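PDB 3RE1: uroporphyrinogen-III synthetase from Pseudomonas syringae pv. tomato, which probably catalyses the cyclisation of the linear tetrapyrrole hydroxymethylbilane to the macrocycle uroporphyrinogen III, with release of water, in porphyrin biosynthesis. Local coordinates for residues I61-L64 with L65-S68; L156-Q159 with L160-R163. One frame throughout, in Å; residues are numbered along the deposited sequence.

Interaction 1: I61-L64 with L65-S68; sequences IFEL and LNYS
A short 3-10 turn carries the chain off the end of helix 54-62 toward strand 69-72, and Glu63 and Asn66 clasp each other across it. Glu63 is the first residue to leave helical backbone angles. Its carbonyl O takes the backbone N of Asn66 at 2.6 Å, in a nearly straight bond (164° at the hydrogen). One residue on, Tyr67 N repeats the three-residue step to Leu64 O at 3.1 Å. The side chains of the first pair add a second, weaker tie: Asn66 ND2 reaches Glu63 OE1 at 3.1 Å in a bent hydrogen bond, the carboxylate and amide planes 60° apart. Glu63 keeps CG beside its own backbone N (chi1 -77°) and runs on extended, and the side chain of Asn66 crosses it at a slant, with ND2 3.4 Å from CB of Glu63. The Leu64 carbonyl O also lies at the edge of the Tyr67 ring, in its plane, 3.7 Å from CD2.

A water bridges the helix end to the turn. It donates to Phe62 O at 2.6 Å and accepts from Leu65 N at 3.0 Å, so Phe62 O and Leu65 N, at the change from helix to 3-10 turn, are both satisfied.

Glu63 and Asn66 face the surface, whereas Leu64 is buried and packs on Leu145 and Met147 of strand 143-148 and on Trp89. The indole NE1 of Trp89 also bonds to Ile61 O. Tyr67 leans on Arg143 and Leu145, its OH making a weak hydrogen bond to Asp168, and backbone bonding between Ser68 and Arg143 brings the chain alongside strand 143-148, just before strand 69-72.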
ATOM      1  N   ILE A  61      14.121 -13.971 -13.139  1.00 53.73           N
ATOM      2  CA  ILE A  61      13.883 -12.890 -14.089  1.00 50.05           C
ATOM      3  C   ILE A  61      14.117 -13.326 -15.532  1.00 47.53           C
ATOM      4  O   ILE A  61      13.305 -13.063 -16.377  1.00 46.96           O
ATOM      5  CB  ILE A  61      14.775 -11.680 -13.786  1.00 51.58           C
ATOM      6  CG1 ILE A  61      14.207 -10.887 -12.596  1.00 48.07           C
ATOM      7  CG2 ILE A  61      14.905 -10.784 -15.031  1.00 41.46           C
ATOM      8  CD1 ILE A  61      13.597 -11.655 -11.411  1.00 45.63           C
ATOM      9  N   PHE A  62      15.225 -14.007 -15.806  1.00 49.05           N
ATOM     10  CA  PHE A  62      15.503 -14.523 -17.150  1.00 47.67           C
ATOM     11  C   PHE A  62      14.478 -15.574 -17.631  1.00 49.30           C
ATOM     12  O   PHE A  62      14.153 -15.641 -18.830  1.00 49.74           O
ATOM     13  CB  PHE A  62      16.912 -15.120 -17.207  1.00 44.87           C
ATOM     14  CG  PHE A  62      17.340 -15.538 -18.587  1.00 47.46           C
ATOM     15  CD1 PHE A  62      17.992 -14.631 -19.426  1.00 45.70           C
ATOM     16  CD2 PHE A  62      17.084 -16.835 -19.066  1.00 48.19           C
ATOM     17  CE1 PHE A  62      18.404 -14.990 -20.710  1.00 32.21           C
ATOM     18  CE2 PHE A  62      17.479 -17.208 -20.354  1.00 45.39           C
ATOM     19  CZ  PHE A  62      18.165 -16.267 -21.182  1.00 37.61           C
ATOM     20  N   GLU A  63      13.963 -16.386 -16.708  1.00 49.22           N
ATOM     21  CA  GLU A  63      12.961 -17.383 -17.086  1.00 51.09           C
ATOM     22  C   GLU A  63      11.495 -17.001 -16.879  1.00 47.93           C
ATOM     23  O   GLU A  63      10.658 -17.873 -16.747  1.00 45.90           O
ATOM     24  CB  GLU A  63      13.261 -18.728 -16.418  1.00 50.27           C
ATOM     25  CG  GLU A  63      14.415 -19.480 -17.108  1.00 57.89           C
ATOM     26  CD  GLU A  63      14.606 -20.879 -16.565  1.00 70.94           C
ATOM     27  OE1 GLU A  63      13.906 -21.822 -17.039  1.00 67.95           O
ATOM     28  OE2 GLU A  63      15.452 -21.027 -15.649  1.00 75.15           O
ATOM     29  N   LEU A  64      11.197 -15.700 -16.879  1.00 45.56           N
ATOM     30  CA  LEU A  64       9.827 -15.185 -16.704  1.00 41.30           C
ATOM     31  C   LEU A  64       8.813 -15.903 -17.554  1.00 35.74           C
ATOM     32  O   LEU A  64       7.674 -15.994 -17.183  1.00 35.53           O
ATOM     33  CB  LEU A  64       9.736 -13.693 -17.024  1.00 34.30           C
ATOM     34  CG  LEU A  64      10.195 -12.769 -15.919  1.00 42.67           C
ATOM     35  CD1 LEU A  64      10.050 -11.344 -16.393  1.00 45.52           C
ATOM     36  CD2 LEU A  64       9.413 -12.986 -14.672  1.00 38.57           C
ATOM     37  N   LEU A  65       9.256 -16.429 -18.686  1.00 37.90           N
ATOM     38  CA  LEU A  65       8.361 -17.149 -19.568  1.00 41.58           C
ATOM     39  C   LEU A  65       7.863 -18.439 -18.959  1.00 38.96           C
ATOM     40  O   LEU A  65       6.881 -19.000 -19.423  1.00 37.18           O
ATOM     41  CB  LEU A  65       9.033 -17.434 -20.905  1.00 43.80           C
ATOM     42  CG  LEU A  65       9.552 -16.235 -21.701  1.00 44.97           C
ATOM     43  CD1 LEU A  65      10.007 -16.736 -23.087  1.00 47.16           C
ATOM     44  CD2 LEU A  65       8.513 -15.139 -21.818  1.00 32.61           C
ATOM     45  N   ASN A  66       8.534 -18.899 -17.909  1.00 38.48           N
ATOM     46  CA  ASN A  66       8.076 -20.072 -17.164  1.00 39.36           C
ATOM     47  C   ASN A  66       6.638 -19.876 -16.662  1.00 38.46           C
ATOM     48  O   ASN A  66       5.887 -20.843 -16.436  1.00 39.93           O
ATOM     49  CB  ASN A  66       8.990 -20.364 -15.963  1.00 38.91           C
ATOM     50  CG  ASN A  66      10.155 -21.244 -16.337  1.00 45.75           C
ATOM     51  OD1 ASN A  66      10.105 -21.899 -17.379  1.00 46.26           O
ATOM     52  ND2 ASN A  66      11.214 -21.269 -15.504  1.00 32.42           N
ATOM     53  N   TYR A  67       6.264 -18.628 -16.484  1.00 27.69           N
ATOM     54  CA  TYR A  67       4.932 -18.311 -15.997  1.00 29.18           C
ATOM     55  C   TYR A  67       4.030 -17.899 -17.153  1.00 30.83           C
ATOM     56  O   TYR A  67       4.485 -17.327 -18.149  1.00 27.53           O
ATOM     57  CB  TYR A  67       4.997 -17.169 -14.949  1.00 23.97           C
ATOM     58  CG  TYR A  67       5.866 -17.546 -13.769  1.00 21.47           C
ATOM     59  CD1 TYR A  67       5.342 -18.206 -12.665  1.00 24.66           C
ATOM     60  CD2 TYR A  67       7.200 -17.302 -13.788  1.00 25.58           C
ATOM     61  CE1 TYR A  67       6.134 -18.618 -11.629  1.00 22.98           C
ATOM     62  CE2 TYR A  67       8.008 -17.680 -12.746  1.00 32.58           C
ATOM     63  CZ  TYR A  67       7.486 -18.345 -11.669  1.00 31.01           C
ATOM     64  OH  TYR A  67       8.321 -18.695 -10.611  1.00 35.34           O
ATOM     65  N   SER A  68       2.744 -18.166 -16.970  1.00 34.44           N
ATOM     66  CA  SER A  68       1.711 -17.793 -17.901  1.00 32.41           C
ATOM     67  C   SER A  68       1.335 -16.354 -17.687  1.00 31.22           C
ATOM     68  O   SER A  68       0.850 -15.708 -18.605  1.00 35.95           O
ATOM     69  CB  SER A  68       0.476 -18.668 -17.650  1.00 36.91           C
ATOM     70  OG  SER A  68       0.823 -20.043 -17.680  1.00 42.78           O
TER
HETATM   71  O   HOH W   1      12.044 -16.608 -19.908  1.00 35.95           O

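Interaction 2: L156-Q159 with L160-R163; sequences LAEQ and LRER
Leu156 to Arg163 make up nearly all of helix 155-162 and its exit, the crossover helix of a beta-alpha-beta unit between strands 143-148 and 166-176, and its two turns meet here. Backbone bonding comes first. Leu160 N bonds to Leu156 O, Arg161 N to Ala157 O and Glu162 N to Glu158 O, at 2.8 to 2.9 Å and the regular four-residue spacing of an alpha-helix. The pattern weakens at the end: Arg163 is the first residue to leave helical angles, and its N makes a long, weak bond to Gln159 O (3.3 Å) and a second, shorter one to Leu160 O, three residues back. There, too, CG of Arg163 approaches Gln159 O at 3.4 Å.

The apolar contacts line the inner side of the helix. CG of Leu156 meets CD1 of Leu160 at 4.4 Å, and both leucines rest on Ile71 of strand 69-72 and on Leu128. Ala157 packs on Val167 and Tyr169 of strand 166-176.

Charge pairing joins Glu158 to Arg161. The glutamate folds back at chi2 (-62°), which brings its carboxylate toward the extended arginine. OE2 of Glu158 comes in at the edge of the guanidinium, in its plane, and takes NH1 of Arg161 at 3.1 Å in a salt bridge whose hydrogen bond is weak and bent (132°). The carboxylate and guanidinium planes are turned 64° from each other. The other end of the guanidinium is also engaged, since NH2 of Arg161 donates to the carbonyl of Val167; with NH1 held as well, rotation of the group is restricted. Over one face of that guanidinium, offset toward its rim, lies the methyl CB of Ala157, 4.1 Å from NH1 of Arg161.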
ATOM      1  N   LEU A 156      -5.082 -12.876  -3.033  1.00 30.04           N
ATOM      2  CA  LEU A 156      -4.938 -13.180  -4.451  1.00 34.80           C
ATOM      3  C   LEU A 156      -4.300 -14.536  -4.746  1.00 33.89           C
ATOM      4  O   LEU A 156      -4.856 -15.339  -5.501  1.00 32.86           O
ATOM      5  CB  LEU A 156      -4.110 -12.114  -5.142  1.00 43.22           C
ATOM      6  CG  LEU A 156      -4.339 -12.102  -6.656  1.00 46.34           C
ATOM      7  CD1 LEU A 156      -5.802 -11.788  -6.963  1.00 50.58           C
ATOM      8  CD2 LEU A 156      -3.407 -11.078  -7.282  1.00 44.79           C
ATOM      9  N   ALA A 157      -3.147 -14.785  -4.125  1.00 31.42           N
ATOM     10  CA  ALA A 157      -2.465 -16.049  -4.254  1.00 32.75           C
ATOM     11  C   ALA A 157      -3.349 -17.221  -3.817  1.00 28.82           C
ATOM     12  O   ALA A 157      -3.388 -18.269  -4.491  1.00 30.97           O
ATOM     13  CB  ALA A 157      -1.159 -16.009  -3.458  1.00 27.93           C
ATOM     14  N   GLU A 158      -4.063 -17.043  -2.713  1.00 30.40           N
ATOM     15  CA  GLU A 158      -4.930 -18.108  -2.172  1.00 32.82           C
ATOM     16  C   GLU A 158      -6.105 -18.366  -3.092  1.00 30.09           C
ATOM     17  O   GLU A 158      -6.483 -19.525  -3.337  1.00 30.41           O
ATOM     18  CB  GLU A 158      -5.413 -17.754  -0.765  1.00 36.65           C
ATOM     19  CG  GLU A 158      -4.310 -17.863   0.313  1.00 36.70           C
ATOM     20  CD  GLU A 158      -3.772 -19.278   0.441  1.00 45.07           C
ATOM     21  OE1 GLU A 158      -4.592 -20.218   0.494  1.00 50.50           O
ATOM     22  OE2 GLU A 158      -2.541 -19.467   0.472  1.00 47.97           O
ATOM     23  N   GLN A 159      -6.641 -17.298  -3.661  1.00 28.28           N
ATOM     24  CA  GLN A 159      -7.723 -17.456  -4.649  1.00 28.61           C
ATOM     25  C   GLN A 159      -7.202 -18.203  -5.909  1.00 28.85           C
ATOM     26  O   GLN A 159      -7.826 -19.137  -6.399  1.00 25.25           O
ATOM     27  CB  GLN A 159      -8.268 -16.098  -5.037  1.00 27.00           C
ATOM     28  CG  GLN A 159      -8.798 -15.335  -3.846  1.00 36.29           C
ATOM     29  CD  GLN A 159      -9.263 -13.944  -4.206  1.00 43.12           C
ATOM     30  OE1 GLN A 159      -8.446 -13.044  -4.498  1.00 50.20           O
ATOM     31  NE2 GLN A 159     -10.586 -13.751  -4.201  1.00 33.46           N
ATOM     32  N   LEU A 160      -6.034 -17.805  -6.402  1.00 26.52           N
ATOM     33  CA  LEU A 160      -5.444 -18.469  -7.519  1.00 28.74           C
ATOM     34  C   LEU A 160      -5.174 -19.972  -7.224  1.00 30.33           C
ATOM     35  O   LEU A 160      -5.588 -20.839  -8.002  1.00 28.22           O
ATOM     36  CB  LEU A 160      -4.143 -17.767  -7.857  1.00 29.10           C
ATOM     37  CG  LEU A 160      -4.318 -16.414  -8.512  1.00 27.71           C
ATOM     38  CD1 LEU A 160      -2.951 -15.769  -8.715  1.00 22.88           C
ATOM     39  CD2 LEU A 160      -5.038 -16.589  -9.855  1.00 29.87           C
ATOM     40  N   ARG A 161      -4.488 -20.278  -6.117  1.00 25.20           N
ATOM     41  CA  ARG A 161      -4.196 -21.657  -5.795  1.00 24.54           C
ATOM     42  C   ARG A 161      -5.470 -22.482  -5.661  1.00 27.41           C
ATOM     43  O   ARG A 161      -5.539 -23.611  -6.126  1.00 25.03           O
ATOM     44  CB  ARG A 161      -3.386 -21.737  -4.500  1.00 31.64           C
ATOM     45  CG  ARG A 161      -1.948 -21.323  -4.641  1.00 24.86           C
ATOM     46  CD  ARG A 161      -1.259 -21.267  -3.287  1.00 30.27           C
ATOM     47  NE  ARG A 161       0.047 -20.597  -3.411  1.00 44.31           N
ATOM     48  CZ  ARG A 161       0.559 -19.718  -2.542  1.00 42.55           C
ATOM     49  NH1 ARG A 161      -0.112 -19.371  -1.445  1.00 43.13           N
ATOM     50  NH2 ARG A 161       1.744 -19.183  -2.781  1.00 39.67           N
ATOM     51  N   GLU A 162      -6.495 -21.909  -5.034  1.00 29.42           N
ATOM     52  CA  GLU A 162      -7.766 -22.611  -4.900  1.00 28.72           C
ATOM     53  C   GLU A 162      -8.285 -23.098  -6.248  1.00 27.28           C
ATOM     54  O   GLU A 162      -8.889 -24.168  -6.323  1.00 30.53           O
ATOM     55  CB  GLU A 162      -8.821 -21.700  -4.268  1.00 31.22           C
ATOM     56  CG  GLU A 162     -10.186 -22.366  -4.062  1.00 37.15           C
ATOM     57  CD  GLU A 162     -10.244 -23.214  -2.809  1.00 50.05           C
ATOM     58  OE1 GLU A 162      -9.197 -23.353  -2.139  1.00 55.75           O
ATOM     59  OE2 GLU A 162     -11.338 -23.757  -2.489  1.00 56.36           O
ATOM     60  N   ARG A 163      -8.098 -22.305  -7.304  1.00 31.44           N
ATOM     61  CA  ARG A 163      -8.633 -22.695  -8.613  1.00 36.98           C
ATOM     62  C   ARG A 163      -7.602 -23.490  -9.425  1.00 36.00           C
ATOM     63  O   ARG A 163      -7.766 -23.690 -10.627  1.00 33.76           O
ATOM     64  CB  ARG A 163      -9.169 -21.474  -9.393  1.00 36.14           C
ATOM     65  CG  ARG A 163      -8.201 -20.362  -9.555  1.00 45.80           C
ATOM     66  CD  ARG A 163      -8.956 -19.064  -9.844  1.00 61.18           C
ATOM     67  NE  ARG A 163      -9.335 -18.924 -11.258  1.00 73.67           N
ATOM     68  CZ  ARG A 163     -10.165 -17.992 -11.740  1.00 71.54           C
ATOM     69  NH1 ARG A 163     -10.733 -17.089 -10.936  1.00 65.95           N
ATOM     70  NH2 ARG A 163     -10.427 -17.967 -13.041  1.00 70.82           N
TER

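Both contacts flank the same mixed sheet, the one in which strands 166-176, 143-148 and 69-72 lie side by side. Interaction 1 closes the helix that precedes strand 69-72, whereas interaction 2 ends the crossover helix between strands 143-148 and 166-176. Their centres are 19 Å apart and their nearest atoms about 10 Å, so they do not touch; the sheet is what relates them. Strand 166-176 serves both, weakly through Asp168 for Tyr67 in interaction 1 and through Val167 for Arg161 in interaction 2. No ligand accompanies either contact: interaction 1 is a hydrogen-bonded turn, and interaction 2 a helix with a salt bridge.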